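Local coordinates for protein 6-phosphogluconate dehydrogenase (Decarboxylating) (PDB 4E21) that probably catalyses the NADP-dependent oxidative decarboxylation of 6-phosphogluconate in the pentose phosphate pathway, at residues Trp308-Ala313 against Ser325-Arg330; Asn116-Asp121 against Val209-Asn214. All coordinates share one frame; numbering follows the deposited sequence.

Contact 1: Trp308-Ala313 against Ser325-Arg330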
loop_
_atom_site.group_PDB
_atom_site.type_symbol
_atom_site.label_atom_id
_atom_site.label_comp_id
_atom_site.label_asym_id
_atom_site.label_seq_id
_atom_site.Cartn_x
_atom_site.Cartn_y
_atom_site.Cartn_z
ATOM N N TRP B 308 -7.342 8.235 13.422
ATOM C CA TRP B 308 -7.369 7.558 14.714
ATOM C C TRP B 308 -7.397 6.052 14.519
ATOM O O TRP B 308 -6.832 5.313 15.301
ATOM C CB TRP B 308 -8.570 8.002 15.562
ATOM C CG TRP B 308 -8.678 9.492 15.693
ATOM C CD1 TRP B 308 -7.680 10.407 15.499
ATOM C CD2 TRP B 308 -9.840 10.244 16.080
ATOM N NE1 TRP B 308 -8.152 11.679 15.710
ATOM C CE2 TRP B 308 -9.475 11.609 16.071
ATOM C CE3 TRP B 308 -11.152 9.894 16.426
ATOM C CZ2 TRP B 308 -10.380 12.633 16.402
ATOM C CZ3 TRP B 308 -12.058 10.914 16.753
ATOM C CH2 TRP B 308 -11.666 12.264 16.736
ATOM N N THR B 309 -8.070 5.606 13.472
ATOM C CA THR B 309 -8.178 4.178 13.179
ATOM C C THR B 309 -6.814 3.581 12.876
ATOM O O THR B 309 -6.467 2.515 13.391
ATOM C CB THR B 309 -9.107 3.889 11.960
ATOM O OG1 THR B 309 -10.438 4.336 12.238
ATOM C CG2 THR B 309 -9.140 2.409 11.664
ATOM N N VAL B 310 -6.048 4.262 12.032
ATOM C CA VAL B 310 -4.696 3.812 11.704
ATOM C C VAL B 310 -3.767 3.839 12.942
ATOM O O VAL B 310 -2.952 2.928 13.137
ATOM C CB VAL B 310 -4.104 4.651 10.575
ATOM C CG1 VAL B 310 -2.613 4.314 10.374
ATOM C CG2 VAL B 310 -4.942 4.452 9.276
ATOM N N ALA B 311 -3.907 4.870 13.775
ATOM C CA ALA B 311 -3.182 4.925 15.050
ATOM C C ALA B 311 -3.486 3.702 15.929
ATOM O O ALA B 311 -2.568 3.125 16.509
ATOM C CB ALA B 311 -3.482 6.220 15.811
ATOM N N ALA B 312 -4.758 3.305 16.020
ATOM C CA ALA B 312 -5.136 2.120 16.794
ATOM C C ALA B 312 -4.513 0.878 16.188
ATOM O O ALA B 312 -3.951 0.046 16.890
ATOM C CB ALA B 312 -6.635 1.982 16.873
ATOM N N ALA B 313 -4.582 0.774 14.869
ATOM C CA ALA B 313 -3.953 -0.334 14.165
ATOM C C ALA B 313 -2.473 -0.438 14.490
ATOM O O ALA B 313 -1.955 -1.521 14.770
ATOM C CB ALA B 313 -4.155 -0.179 12.671
ATOM N N SER B 325 -3.743 3.291 3.191
ATOM C CA SER B 325 -3.599 3.816 1.853
ATOM C C SER B 325 -4.774 4.696 1.429
ATOM O O SER B 325 -4.573 5.712 0.776
ATOM C CB SER B 325 -3.323 2.695 0.883
ATOM O OG SER B 325 -1.926 2.449 0.931
ATOM N N ALA B 326 -5.986 4.338 1.850
ATOM C CA ALA B 326 -7.162 5.166 1.560
ATOM C C ALA B 326 -7.032 6.533 2.235
ATOM O O ALA B 326 -7.390 7.575 1.657
ATOM C CB ALA B 326 -8.447 4.476 1.995
ATOM N N LEU B 327 -6.511 6.531 3.451
ATOM C CA LEU B 327 -6.231 7.782 4.143
ATOM C C LEU B 327 -5.155 8.598 3.411
ATOM O O LEU B 327 -5.323 9.815 3.210
ATOM C CB LEU B 327 -5.808 7.524 5.598
ATOM C CG LEU B 327 -5.479 8.758 6.445
ATOM C CD1 LEU B 327 -6.717 9.616 6.681
ATOM C CD2 LEU B 327 -4.875 8.321 7.786
ATOM N N TYR B 328 -4.060 7.937 3.024
ATOM C CA TYR B 328 -2.931 8.641 2.411
ATOM C C TYR B 328 -3.328 9.239 1.069
ATOM O O TYR B 328 -2.789 10.279 0.656
ATOM C CB TYR B 328 -1.695 7.742 2.252
ATOM C CG TYR B 328 -1.187 7.187 3.571
ATOM C CD1 TYR B 328 -0.603 5.917 3.649
ATOM C CD2 TYR B 328 -1.307 7.926 4.737
ATOM C CE1 TYR B 328 -0.142 5.404 4.872
ATOM C CE2 TYR B 328 -0.871 7.429 5.960
ATOM C CZ TYR B 328 -0.284 6.170 6.022
ATOM O OH TYR B 328 0.130 5.690 7.232
ATOM N N GLU B 329 -4.265 8.583 0.387
ATOM C CA GLU B 329 -4.721 9.111 -0.880
ATOM C C GLU B 329 -5.420 10.434 -0.662
ATOM O O GLU B 329 -5.308 11.341 -1.483
ATOM C CB GLU B 329 -5.611 8.104 -1.633
ATOM C CG GLU B 329 -4.810 6.909 -2.216
ATOM C CD GLU B 329 -5.723 5.853 -2.804
ATOM O OE1 GLU B 329 -6.783 5.610 -2.214
ATOM O OE2 GLU B 329 -5.406 5.275 -3.860
ATOM N N ARG B 330 -6.146 10.546 0.440
ATOM C CA ARG B 330 -6.748 11.824 0.789
ATOM C C ARG B 330 -5.662 12.875 1.041
ATOM O O ARG B 330 -5.790 14.010 0.567
ATOM C CB ARG B 330 -7.706 11.697 1.985
ATOM C CG ARG B 330 -8.877 10.761 1.720
ATOM C CD ARG B 330 -9.952 10.895 2.768
ATOM N NE ARG B 330 -11.089 10.026 2.476
ATOM C CZ ARG B 330 -12.299 10.167 3.003
ATOM N NH1 ARG B 330 -12.562 11.167 3.841
ATOM N NH2 ARG B 330 -13.250 9.316 2.672
#
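L327 and Y328 meet V310 where two consecutive helices of the all-helical C-terminal domain, 305-316 and 321-333, pack together; V310 is the residue of 308-313 that touches them. The touching surface is small, 91 Å² counted over both sides, and wholly buried. Early on helix 321-333, S325 turns its hydroxyl to a hydrogen bond with H321 of the second subunit, while A326 rests on A222 of helix 205-232. L327 comes next and points at V310, the two CA atoms lying 8.7 Å apart. Its CG stands anti to the backbone N (chi1 180°), which directs the branched end toward helix 305-316, and one methyl, CD2, makes the apolar contact. Y328 sets out along the flank of the helix, but its long ring brings the phenol oxygen up to the valine's other methyl. That oxygen hydrogen-bonds S324 OG of the second subunit; V310 itself also packs on Y328 of that subunit, so the seam between the helices runs on into a subunit interface. The two methyls of V310 thus divide the work: CG2 lies 4.1 Å from L327 CD2, and CG1 4.4 Å from Y328 OH.

Contact 2: Asn116-Asp121 against Val209-Asn214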
loop_
_atom_site.group_PDB
_atom_site.type_symbol
_atom_site.label_atom_id
_atom_site.label_comp_id
_atom_site.label_asym_id
_atom_site.label_seq_id
_atom_site.Cartn_x
_atom_site.Cartn_y
_atom_site.Cartn_z
ATOM N N ASN B 116 -18.038 13.549 17.442
ATOM C CA ASN B 116 -16.823 12.863 17.028
ATOM C C ASN B 116 -15.659 13.084 17.983
ATOM O O ASN B 116 -14.667 13.707 17.634
ATOM C CB ASN B 116 -16.448 13.333 15.629
ATOM C CG ASN B 116 -17.533 13.034 14.621
ATOM O OD1 ASN B 116 -17.898 11.873 14.423
ATOM N ND2 ASN B 116 -18.068 14.078 13.983
ATOM N N SER B 117 -15.797 12.586 19.203
ATOM C CA SER B 117 -14.726 12.660 20.177
ATOM C C SER B 117 -13.858 11.424 20.029
ATOM O O SER B 117 -14.342 10.377 19.599
ATOM C CB SER B 117 -15.312 12.727 21.594
ATOM O OG SER B 117 -15.749 14.043 21.892
ATOM N N HIS B 118 -12.579 11.546 20.374
ATOM C CA HIS B 118 -11.703 10.395 20.412
ATOM C C HIS B 118 -11.940 9.597 21.704
ATOM O O HIS B 118 -12.010 10.165 22.792
ATOM C CB HIS B 118 -10.241 10.816 20.297
ATOM C CG HIS B 118 -9.299 9.657 20.209
ATOM N ND1 HIS B 118 -8.700 9.097 21.317
ATOM C CD2 HIS B 118 -8.897 8.915 19.147
ATOM C CE1 HIS B 118 -7.940 8.084 20.939
ATOM N NE2 HIS B 118 -8.048 7.946 19.629
ATOM N N TYR B 119 -12.058 8.282 21.590
ATOM C CA TYR B 119 -12.442 7.468 22.740
ATOM C C TYR B 119 -11.550 7.629 23.972
ATOM O O TYR B 119 -12.030 7.495 25.088
ATOM C CB TYR B 119 -12.556 5.989 22.361
ATOM C CG TYR B 119 -11.229 5.276 22.315
ATOM C CD1 TYR B 119 -10.800 4.500 23.387
ATOM C CD2 TYR B 119 -10.396 5.379 21.196
ATOM C CE1 TYR B 119 -9.580 3.838 23.348
ATOM C CE2 TYR B 119 -9.168 4.731 21.148
ATOM C CZ TYR B 119 -8.767 3.954 22.224
ATOM O OH TYR B 119 -7.544 3.300 22.191
ATOM N N GLN B 120 -10.266 7.905 23.797
ATOM C CA GLN B 120 -9.414 8.112 24.974
ATOM C C GLN B 120 -9.886 9.306 25.829
ATOM O O GLN B 120 -9.733 9.299 27.063
ATOM C CB GLN B 120 -7.933 8.215 24.607
ATOM C CG GLN B 120 -7.310 6.840 24.336
ATOM C CD GLN B 120 -6.028 6.870 23.480
ATOM O OE1 GLN B 120 -5.285 7.856 23.469
ATOM N NE2 GLN B 120 -5.765 5.768 22.777
ATOM N N ASP B 121 -10.482 10.305 25.176
ATOM C CA ASP B 121 -11.088 11.418 25.886
ATOM C C ASP B 121 -12.381 11.011 26.615
ATOM O O ASP B 121 -12.678 11.558 27.671
ATOM C CB ASP B 121 -11.385 12.593 24.946
ATOM C CG ASP B 121 -10.130 13.250 24.400
ATOM O OD1 ASP B 121 -9.161 13.454 25.161
ATOM O OD2 ASP B 121 -10.129 13.594 23.199
ATOM N N VAL B 209 -15.686 1.985 18.325
ATOM C CA VAL B 209 -16.280 1.277 17.211
ATOM C C VAL B 209 -16.686 2.217 16.078
ATOM O O VAL B 209 -16.565 1.859 14.909
ATOM C CB VAL B 209 -17.445 0.373 17.652
ATOM C CG1 VAL B 209 -18.143 -0.238 16.420
ATOM C CG2 VAL B 209 -16.924 -0.733 18.587
ATOM N N LYS B 210 -17.159 3.416 16.400
ATOM C CA LYS B 210 -17.550 4.362 15.349
ATOM C C LYS B 210 -16.324 4.803 14.535
ATOM O O LYS B 210 -16.389 4.984 13.316
ATOM C CB LYS B 210 -18.271 5.577 15.957
ATOM C CG LYS B 210 -18.248 6.819 15.087
ATOM C CD LYS B 210 -19.245 6.732 13.961
ATOM C CE LYS B 210 -18.997 7.808 12.910
ATOM N NZ LYS B 210 -19.138 9.163 13.482
HETATM N N MSE B 211 -15.213 4.991 15.235
HETATM C CA MSE B 211 -13.937 5.341 14.620
HETATM C C MSE B 211 -13.545 4.336 13.505
HETATM O O MSE B 211 -13.194 4.731 12.390
HETATM C CB MSE B 211 -12.875 5.430 15.734
HETATM C CG MSE B 211 -11.439 5.261 15.331
HETATM SE SE MSE B 211 -10.199 5.293 16.868
HETATM C CE MSE B 211 -10.331 3.447 17.483
ATOM N N VAL B 212 -13.633 3.047 13.819
ATOM C CA VAL B 212 -13.205 1.986 12.922
ATOM C C VAL B 212 -14.199 1.877 11.751
ATOM O O VAL B 212 -13.797 1.688 10.609
ATOM C CB VAL B 212 -13.075 0.654 13.687
ATOM C CG1 VAL B 212 -12.763 -0.527 12.737
ATOM C CG2 VAL B 212 -12.005 0.773 14.781
ATOM N N HIS B 213 -15.486 2.030 12.053
ATOM C CA HIS B 213 -16.519 2.192 11.040
ATOM C C HIS B 213 -16.121 3.229 10.003
ATOM O O HIS B 213 -16.266 3.003 8.813
ATOM C CB HIS B 213 -17.825 2.593 11.722
ATOM C CG HIS B 213 -18.854 3.169 10.808
ATOM N ND1 HIS B 213 -18.800 4.468 10.349
ATOM C CD2 HIS B 213 -19.996 2.639 10.306
ATOM C CE1 HIS B 213 -19.857 4.710 9.592
ATOM N NE2 HIS B 213 -20.599 3.617 9.553
ATOM N N ASN B 214 -15.605 4.365 10.458
ATOM C CA ASN B 214 -15.166 5.414 9.548
ATOM C C ASN B 214 -13.910 5.015 8.771
ATOM O O ASN B 214 -13.753 5.393 7.618
ATOM C CB ASN B 214 -14.936 6.737 10.304
ATOM C CG ASN B 214 -16.228 7.536 10.471
ATOM O OD1 ASN B 214 -17.299 6.963 10.665
ATOM N ND2 ASN B 214 -16.137 8.847 10.345
#
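M211, a selenomethionine in this crystal, reaches from helix 205-232 toward H118 and Y119, where the chain leaves strand 110-113 of the Rossmann-type NAD-binding domain and enters helix 119-130, with H118 at its N-cap position. The M211 chain runs out extended and bends at chi3 (83°), bringing its methyl to the ring of Y119, with CE 4.1 Å from Y119 CE2. Its selenium lies obliquely to both rings, 5.1 Å from the centroid of H118 and 5.5 Å from that of Y119. The two aromatic side chains also pack on each other, Y119 CD2 sitting 3.6 Å above one face of the imidazole, toward its rim. W308 makes an edge-to-face contact with H118.

The polar contacts are fewer. K210, its chain bent at chi2 and chi4, sends NZ to N116 OD1 at 3.1 Å, a weak hydrogen bond, and NZ has a second weak one to T141 O. The Y119 hydroxyl accepts a hydrogen bond from Q120 NE2, 3.1 Å from Y119 OH, and also bonds F255 O of the third subunit. A leucine in place of Y119 would probably leave both Q120 NE2 and that carbonyl without their phenol partner and deprive the M211 methyl of its aromatic neighbour.

With a single, weak hydrogen bond between the two segments, the domains are joined here chiefly by van der Waals and Met-aromatic contact.

Contact 1 is buried throughout and lies within the C-terminal domain, whereas contact 2 is only partly buried and joins that domain to the nucleotide-binding one. Their chemistry follows: the first has no hydrogen bond across its segments and rests on the methyls of V310 against a leucine methyl and a phenol oxygen, while the second brings a Met-aromatic contact and a lysine-asparagine pair near the exposed side. Helix 305-316 ties them together, since W308 and T309, which take no part in contact 1, face contact 2. There W308 CB comes within 3.4 Å of M211 SE, and T309 OG1 approaches M211 O at 2.8 Å. Their centres are about 13 Å apart, and both also meet the third subunit.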